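Local coordinates for CCHC-type domain-containing protein (Trypanosoma brucei brucei, PDB 7C45) that trims guide RNA as an RNase D ribonuclease, probably by 3'-5' exonuclease action, and grips uridine-rich RNA with two zinc knuckles, at residues H259-A263 / K264-E268; V287-A291 / R292-K296. All coordinates share one frame; numbering follows the deposited sequence.

Contacts 1 and 2 are matching parts of two successive CCHC zinc knuckles, a worked case of a metal-closed loop that presents a histidine ring to RNA. Each takes one histidine and one cysteine of its zinc site, and each lays the histidine ring against a uracil of the bound strand. Contact 1 (259-268) is mostly a surface contact, closed by metal and water, with U4 of chain B resting on one ring. Contact 2 (287-296) is more buried: backbone hydrogen bonds tighten its turn, and U2 of chain B is clasped between two rings and read along its edge. The centres of contacts 1 and 2 are about 20 Å apart, and no atoms touch.

Contact 1. Residues H259-A263 / K264-E268; sequences HFCGA and KGHTE. With ZN (zinc ion), chain C; nucleotides of chain B.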
loop_
_atom_site.group_PDB
_atom_site.type_symbol
_atom_site.label_atom_id
_atom_site.label_comp_id
_atom_site.label_asym_id
_atom_site.label_seq_id
_atom_site.Cartn_x
_atom_site.Cartn_y
_atom_site.Cartn_z
ATOM N N HIS A 259 28.746 2.601 0.498
ATOM C CA HIS A 259 30.009 2.261 -0.155
ATOM C C HIS A 259 31.176 3.105 0.340
ATOM O O HIS A 259 32.330 2.698 0.164
ATOM C CB HIS A 259 29.887 2.440 -1.666
ATOM C CG HIS A 259 28.993 1.444 -2.322
ATOM N ND1 HIS A 259 28.773 1.424 -3.684
ATOM C CD2 HIS A 259 28.256 0.433 -1.809
ATOM C CE1 HIS A 259 27.936 0.444 -3.976
ATOM N NE2 HIS A 259 27.613 -0.177 -2.859
ATOM N N PHE A 260 30.913 4.277 0.913
ATOM C CA PHE A 260 32.011 5.174 1.275
ATOM C C PHE A 260 32.598 4.835 2.641
ATOM O O PHE A 260 33.824 4.827 2.809
ATOM C CB PHE A 260 31.558 6.637 1.254
ATOM C CG PHE A 260 32.688 7.623 1.508
ATOM C CD1 PHE A 260 33.506 8.060 0.467
ATOM C CD2 PHE A 260 32.951 8.081 2.787
ATOM C CE1 PHE A 260 34.520 8.929 0.706
ATOM C CE2 PHE A 260 33.960 8.965 3.024
ATOM C CZ PHE A 260 34.752 9.391 1.979
ATOM N N CYS A 261 31.740 4.587 3.632
ATOM C CA CYS A 261 32.192 4.318 4.986
ATOM C C CYS A 261 31.854 2.923 5.459
ATOM O O CYS A 261 32.318 2.533 6.526
ATOM C CB CYS A 261 31.595 5.312 5.985
ATOM S SG CYS A 261 29.838 5.029 6.380
ATOM N N GLY A 262 31.036 2.176 4.724
ATOM C CA GLY A 262 30.740 0.811 5.086
ATOM C C GLY A 262 29.604 0.615 6.074
ATOM O O GLY A 262 29.246 -0.537 6.348
ATOM N N ALA A 263 29.028 1.685 6.613
ATOM C CA ALA A 263 27.973 1.537 7.611
ATOM C C ALA A 263 26.663 1.139 6.953
ATOM O O ALA A 263 26.373 1.515 5.814
ATOM C CB ALA A 263 27.762 2.831 8.390
ATOM N N LYS A 264 25.885 0.351 7.680
ATOM C CA LYS A 264 24.522 0.094 7.267
ATOM C C LYS A 264 23.656 1.296 7.637
ATOM O O LYS A 264 24.018 2.104 8.493
ATOM C CB LYS A 264 24.038 -1.207 7.912
ATOM C CG LYS A 264 24.552 -2.417 7.177
ATOM C CD LYS A 264 24.912 -3.570 8.058
ATOM C CE LYS A 264 25.822 -4.531 7.276
ATOM N NZ LYS A 264 25.162 -5.826 6.887
ATOM N N GLY A 265 22.521 1.434 6.956
ATOM C CA GLY A 265 21.551 2.455 7.298
ATOM C C GLY A 265 21.513 3.640 6.364
ATOM O O GLY A 265 20.553 4.424 6.413
ATOM N N HIS A 266 22.515 3.809 5.503
ATOM C CA HIS A 266 22.477 4.897 4.542
ATOM C C HIS A 266 23.333 4.530 3.336
ATOM O O HIS A 266 24.057 3.529 3.339
ATOM C CB HIS A 266 22.968 6.202 5.149
ATOM C CG HIS A 266 24.421 6.187 5.505
ATOM N ND1 HIS A 266 24.878 5.889 6.774
ATOM C CD2 HIS A 266 25.519 6.479 4.764
ATOM C CE1 HIS A 266 26.201 5.969 6.786
ATOM N NE2 HIS A 266 26.607 6.319 5.578
ATOM N N THR A 267 23.241 5.359 2.302
ATOM C CA THR A 267 24.011 5.149 1.088
ATOM C C THR A 267 25.064 6.232 0.952
ATOM O O THR A 267 25.035 7.261 1.628
ATOM C CB THR A 267 23.141 5.161 -0.175
ATOM O OG1 THR A 267 22.683 6.492 -0.413
ATOM C CG2 THR A 267 21.958 4.223 -0.057
ATOM N N GLU A 268 25.978 5.979 0.019
ATOM C CA GLU A 268 27.065 6.900 -0.264
ATOM C C GLU A 268 26.547 8.305 -0.528
ATOM O O GLU A 268 27.135 9.282 -0.069
ATOM C CB GLU A 268 27.862 6.366 -1.466
ATOM C CG GLU A 268 28.853 7.332 -2.080
ATOM C CD GLU A 268 29.427 6.803 -3.385
ATOM O OE1 GLU A 268 30.067 5.745 -3.363
ATOM O OE2 GLU A 268 29.203 7.434 -4.436
HETATM ZN ZN ZN C . 28.640 6.386 4.862
ATOM P P U B 4 17.989 10.615 13.483
ATOM O OP1 U B 4 16.615 10.541 14.048
ATOM O OP2 U B 4 19.132 10.788 14.415
ATOM O "O5'" U B 4 18.287 9.361 12.537
ATOM C "C5'" U B 4 19.439 9.308 11.685
ATOM C "C4'" U B 4 19.136 9.784 10.281
ATOM O "O4'" U B 4 20.371 10.126 9.591
ATOM C "C3'" U B 4 18.402 8.808 9.365
ATOM O "O3'" U B 4 17.568 9.601 8.517
ATOM C "C2'" U B 4 19.550 8.233 8.522
ATOM O "O2'" U B 4 19.150 7.709 7.271
ATOM C "C1'" U B 4 20.405 9.473 8.338
ATOM N N1 U B 4 21.821 9.289 7.978
ATOM C C2 U B 4 22.282 9.841 6.787
ATOM O O2 U B 4 21.562 10.381 5.982
ATOM N N3 U B 4 23.630 9.697 6.539
ATOM C C4 U B 4 24.533 9.087 7.374
ATOM O O4 U B 4 25.722 9.050 7.046
ATOM C C5 U B 4 23.988 8.570 8.593
ATOM C C6 U B 4 22.697 8.692 8.858
HETATM O O HOH W 1 26.295 3.169 -1.021
HETATM O O HOH W 2 30.588 3.262 -4.837
#
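A carbonyl oxygen of a uracil sits over the ring of H266 while that same ring binds zinc, with C261 at its edge. O4 of U4 of chain B lies 3.1 Å above the imidazole plane, over its centre, a position that would suit a ring whose electrons are drawn off by the metal. Zinc is held by H266 NE2 at 2.2 Å and by C261 SG at 2.4 Å. The sulfur stands near the ring plane, 3.6 Å from H266 NE2, so metal and thiolate occupy the rim and leave a face to the base. With chi1 at 67°, H266 CG lies between its backbone N and carbonyl carbon, which turns the ring inward to the ion. The sulfur also accepts a hydrogen bond from A263 N (3.4 Å, 162°), a bond that probably helps to hold the sulfur and the turn through G262. Beside the ring, A263 CB packs obliquely near H266 CE1. At the ends of the loop, two waters link its first and last residues: one accepts from both H259 N and E268 N, and the other joins H259 ND1 to E268 OE1, lying in the plane of the H259 ring. C258 and C271 complete the CCHC site of this zinc knuckle. The loop runs between helix 245-251 and helix 272-275; E268 forms a salt bridge with K274 of the latter, and C261 touches its K273. T267 packs on L135 and R136 at the end of helix 124-136, where G265 O accepts a hydrogen bond from R136.

Contact 2. Residues V287-A291 / R292-K296; sequences VGHTA and RNCFK. With ZN (zinc ion), chain D; nucleotides of chain B.
The second zinc knuckle of the chain closes here, where H289 and C294 meet at the metal: H289 NE2 and C294 SG bind zinc, the latter at 2.3 Å, and C281 and C284 supply the other two ligands. C294 SG points anti to its backbone N (chi1 176°), which carries the sulfur across to the ion. Between the two ligands the chain makes a tight turn: N293 N donates to T290 O and C294 N to A291 O. The zinc knuckle so formed presents a slot that takes one base. U2 of chain B is sandwiched between H289 and F295, its O4 lying over the centre of the H289 ring and its N3 3.3 Å above the plane of F295. Along the edge of the base, N3 gives an almost straight bond to N293 O (2.7 Å, 170°), and F295 N reaches O4 at 2.8 Å (177°). N293 ND2 adds a bond to O2, so all three polar groups on this edge of the uracil, O4, N3-H and O2, are bonded. Sugar and neighbouring nucleotides are held as well. G288 O accepts from O2' of U2 at 2.6 Å, T290 N donates to O4 of U5 of chain B, and N293 OD1 takes the O2' of U5. On the protein side, R292 makes a cation-pi contact with Y146 and its carbonyl accepts from K149.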
loop_
_atom_site.group_PDB
_atom_site.type_symbol
_atom_site.label_atom_id
_atom_site.label_comp_id
_atom_site.label_asym_id
_atom_site.label_seq_id
_atom_site.Cartn_x
_atom_site.Cartn_y
_atom_site.Cartn_z
ATOM N N VAL A 287 23.485 24.498 5.356
ATOM C CA VAL A 287 23.965 23.252 5.933
ATOM C C VAL A 287 22.976 22.797 6.995
ATOM O O VAL A 287 22.302 23.608 7.633
ATOM C CB VAL A 287 25.381 23.443 6.518
ATOM C CG1 VAL A 287 25.968 22.119 6.966
ATOM C CG2 VAL A 287 26.294 24.107 5.498
ATOM N N GLY A 288 22.856 21.487 7.158
ATOM C CA GLY A 288 22.154 20.938 8.291
ATOM C C GLY A 288 20.879 20.193 7.958
ATOM O O GLY A 288 20.284 19.617 8.870
ATOM N N HIS A 289 20.436 20.194 6.697
ATOM C CA HIS A 289 19.270 19.414 6.291
ATOM C C HIS A 289 19.334 19.136 4.789
ATOM O O HIS A 289 20.103 19.760 4.057
ATOM C CB HIS A 289 17.966 20.135 6.655
ATOM C CG HIS A 289 17.726 21.377 5.859
ATOM N ND1 HIS A 289 18.100 22.625 6.299
ATOM C CD2 HIS A 289 17.166 21.559 4.639
ATOM C CE1 HIS A 289 17.785 23.524 5.384
ATOM N NE2 HIS A 289 17.209 22.902 4.376
ATOM N N THR A 290 18.526 18.177 4.345
ATOM C CA THR A 290 18.432 17.816 2.938
ATOM C C THR A 290 17.222 18.481 2.287
ATOM O O THR A 290 16.260 18.866 2.950
ATOM C CB THR A 290 18.286 16.304 2.771
ATOM O OG1 THR A 290 17.017 15.928 3.292
ATOM C CG2 THR A 290 19.368 15.560 3.499
ATOM N N ALA A 291 17.282 18.571 0.953
ATOM C CA ALA A 291 16.165 19.070 0.165
ATOM C C ALA A 291 14.860 18.355 0.493
ATOM O O ALA A 291 13.804 18.987 0.555
ATOM C CB ALA A 291 16.488 18.914 -1.323
ATOM N N ARG A 292 14.914 17.032 0.694
ATOM C CA ARG A 292 13.698 16.262 0.981
ATOM C C ARG A 292 13.015 16.734 2.262
ATOM O O ARG A 292 11.802 16.569 2.413
ATOM C CB ARG A 292 14.044 14.769 1.078
ATOM C CG ARG A 292 12.852 13.818 0.956
ATOM C CD ARG A 292 13.171 12.426 1.511
ATOM N NE ARG A 292 12.026 11.513 1.396
ATOM C CZ ARG A 292 10.964 11.540 2.200
ATOM N NH1 ARG A 292 10.898 12.437 3.180
ATOM N NH2 ARG A 292 9.960 10.682 2.023
ATOM N N ASN A 293 13.779 17.327 3.189
ATOM C CA ASN A 293 13.258 17.787 4.474
ATOM C C ASN A 293 13.371 19.303 4.623
ATOM O O ASN A 293 13.273 19.827 5.732
ATOM C CB ASN A 293 13.975 17.078 5.627
ATOM C CG ASN A 293 13.016 16.587 6.702
ATOM O OD1 ASN A 293 12.466 15.502 6.598
ATOM N ND2 ASN A 293 12.829 17.381 7.740
ATOM N N CYS A 294 13.561 20.023 3.521
ATOM C CA CYS A 294 13.692 21.469 3.585
ATOM C C CYS A 294 12.343 22.117 3.884
ATOM O O CYS A 294 11.365 21.885 3.171
ATOM C CB CYS A 294 14.258 22.005 2.265
ATOM S SG CYS A 294 14.373 23.791 2.180
ATOM N N PHE A 295 12.300 22.938 4.942
ATOM C CA PHE A 295 11.081 23.650 5.311
ATOM C C PHE A 295 10.724 24.762 4.321
ATOM O O PHE A 295 9.562 25.193 4.277
ATOM C CB PHE A 295 11.232 24.220 6.726
ATOM C CG PHE A 295 11.505 23.172 7.785
ATOM C CD1 PHE A 295 11.041 21.877 7.634
ATOM C CD2 PHE A 295 12.213 23.493 8.930
ATOM C CE1 PHE A 295 11.272 20.915 8.626
ATOM C CE2 PHE A 295 12.461 22.542 9.914
ATOM C CZ PHE A 295 11.988 21.262 9.772
ATOM N N LYS A 296 11.670 25.192 3.506
ATOM C CA LYS A 296 11.389 26.218 2.494
ATOM C C LYS A 296 10.727 25.572 1.293
ATOM O O LYS A 296 9.775 26.071 0.774
ATOM C CB LYS A 296 12.642 26.891 2.036
ATOM C CG LYS A 296 13.471 27.487 3.122
ATOM C CD LYS A 296 12.608 28.151 4.140
ATOM C CE LYS A 296 13.169 29.485 4.496
ATOM N NZ LYS A 296 13.704 29.711 5.822
HETATM ZN ZN ZN D . 16.679 23.778 2.595
ATOM P P U B 2 18.989 23.898 12.453
ATOM O OP1 U B 2 20.006 23.711 13.512
ATOM O OP2 U B 2 19.396 24.343 11.102
ATOM O "O5'" U B 2 18.213 22.530 12.294
ATOM C "C5'" U B 2 17.516 21.937 13.374
ATOM C "C4'" U B 2 16.976 20.597 12.946
ATOM O "O4'" U B 2 15.910 20.818 11.977
ATOM C "C3'" U B 2 18.004 19.691 12.261
ATOM O "O3'" U B 2 17.760 18.339 12.601
ATOM C "C2'" U B 2 17.712 19.889 10.772
ATOM O "O2'" U B 2 18.038 18.780 9.960
ATOM C "C1'" U B 2 16.204 20.143 10.772
ATOM N N1 U B 2 15.783 21.009 9.663
ATOM C C2 U B 2 15.064 20.397 8.667
ATOM O O2 U B 2 14.772 19.224 8.732
ATOM N N3 U B 2 14.691 21.220 7.626
ATOM C C4 U B 2 14.998 22.563 7.490
ATOM O O4 U B 2 14.593 23.190 6.499
ATOM C C5 U B 2 15.768 23.112 8.566
ATOM C C6 U B 2 16.137 22.333 9.588
ATOM P P U B 5 16.067 9.191 8.101
ATOM O OP1 U B 5 15.757 7.808 8.521
ATOM O OP2 U B 5 15.910 9.565 6.672
ATOM O "O5'" U B 5 15.164 10.244 8.878
ATOM C "C5'" U B 5 15.184 10.322 10.296
ATOM C "C4'" U B 5 14.432 11.534 10.792
ATOM O "O4'" U B 5 15.217 12.723 10.514
ATOM C "C3'" U B 5 13.049 11.774 10.175
ATOM O "O3'" U B 5 12.151 12.227 11.188
ATOM C "C2'" U B 5 13.302 12.924 9.203
ATOM O "O2'" U B 5 12.170 13.725 8.986
ATOM C "C1'" U B 5 14.397 13.701 9.932
ATOM N N1 U B 5 15.235 14.554 9.073
ATOM C C2 U B 5 15.425 15.856 9.472
ATOM O O2 U B 5 14.939 16.322 10.489
ATOM N N3 U B 5 16.210 16.606 8.648
ATOM C C4 U B 5 16.798 16.182 7.489
ATOM O O4 U B 5 17.456 16.987 6.851
ATOM C C5 U B 5 16.556 14.817 7.136
ATOM C C6 U B 5 15.793 14.062 7.925
ATOM P P U B 3 18.759 17.540 13.583
ATOM O OP1 U B 3 18.177 17.652 14.939
ATOM O OP2 U B 3 20.148 17.927 13.271
ATOM O "O5'" U B 3 18.579 16.034 13.125
ATOM C "C5'" U B 3 17.302 15.424 13.195
ATOM C "C4'" U B 3 17.270 14.141 12.415
ATOM O "O4'" U B 3 17.469 14.445 11.007
ATOM C "C3'" U B 3 18.353 13.126 12.780
ATOM O "O3'" U B 3 17.872 11.834 12.459
ATOM C "C2'" U B 3 19.437 13.457 11.779
ATOM O "O2'" U B 3 20.365 12.426 11.550
ATOM C "C1'" U B 3 18.594 13.736 10.539
ATOM N N1 U B 3 19.314 14.497 9.503
ATOM C C2 U B 3 19.516 13.857 8.294
ATOM O O2 U B 3 19.082 12.750 8.020
ATOM N N3 U B 3 20.224 14.583 7.372
ATOM C C4 U B 3 20.760 15.841 7.544
ATOM O O4 U B 3 21.364 16.333 6.605
ATOM C C5 U B 3 20.527 16.429 8.825
ATOM C C6 U B 3 19.831 15.743 9.743
#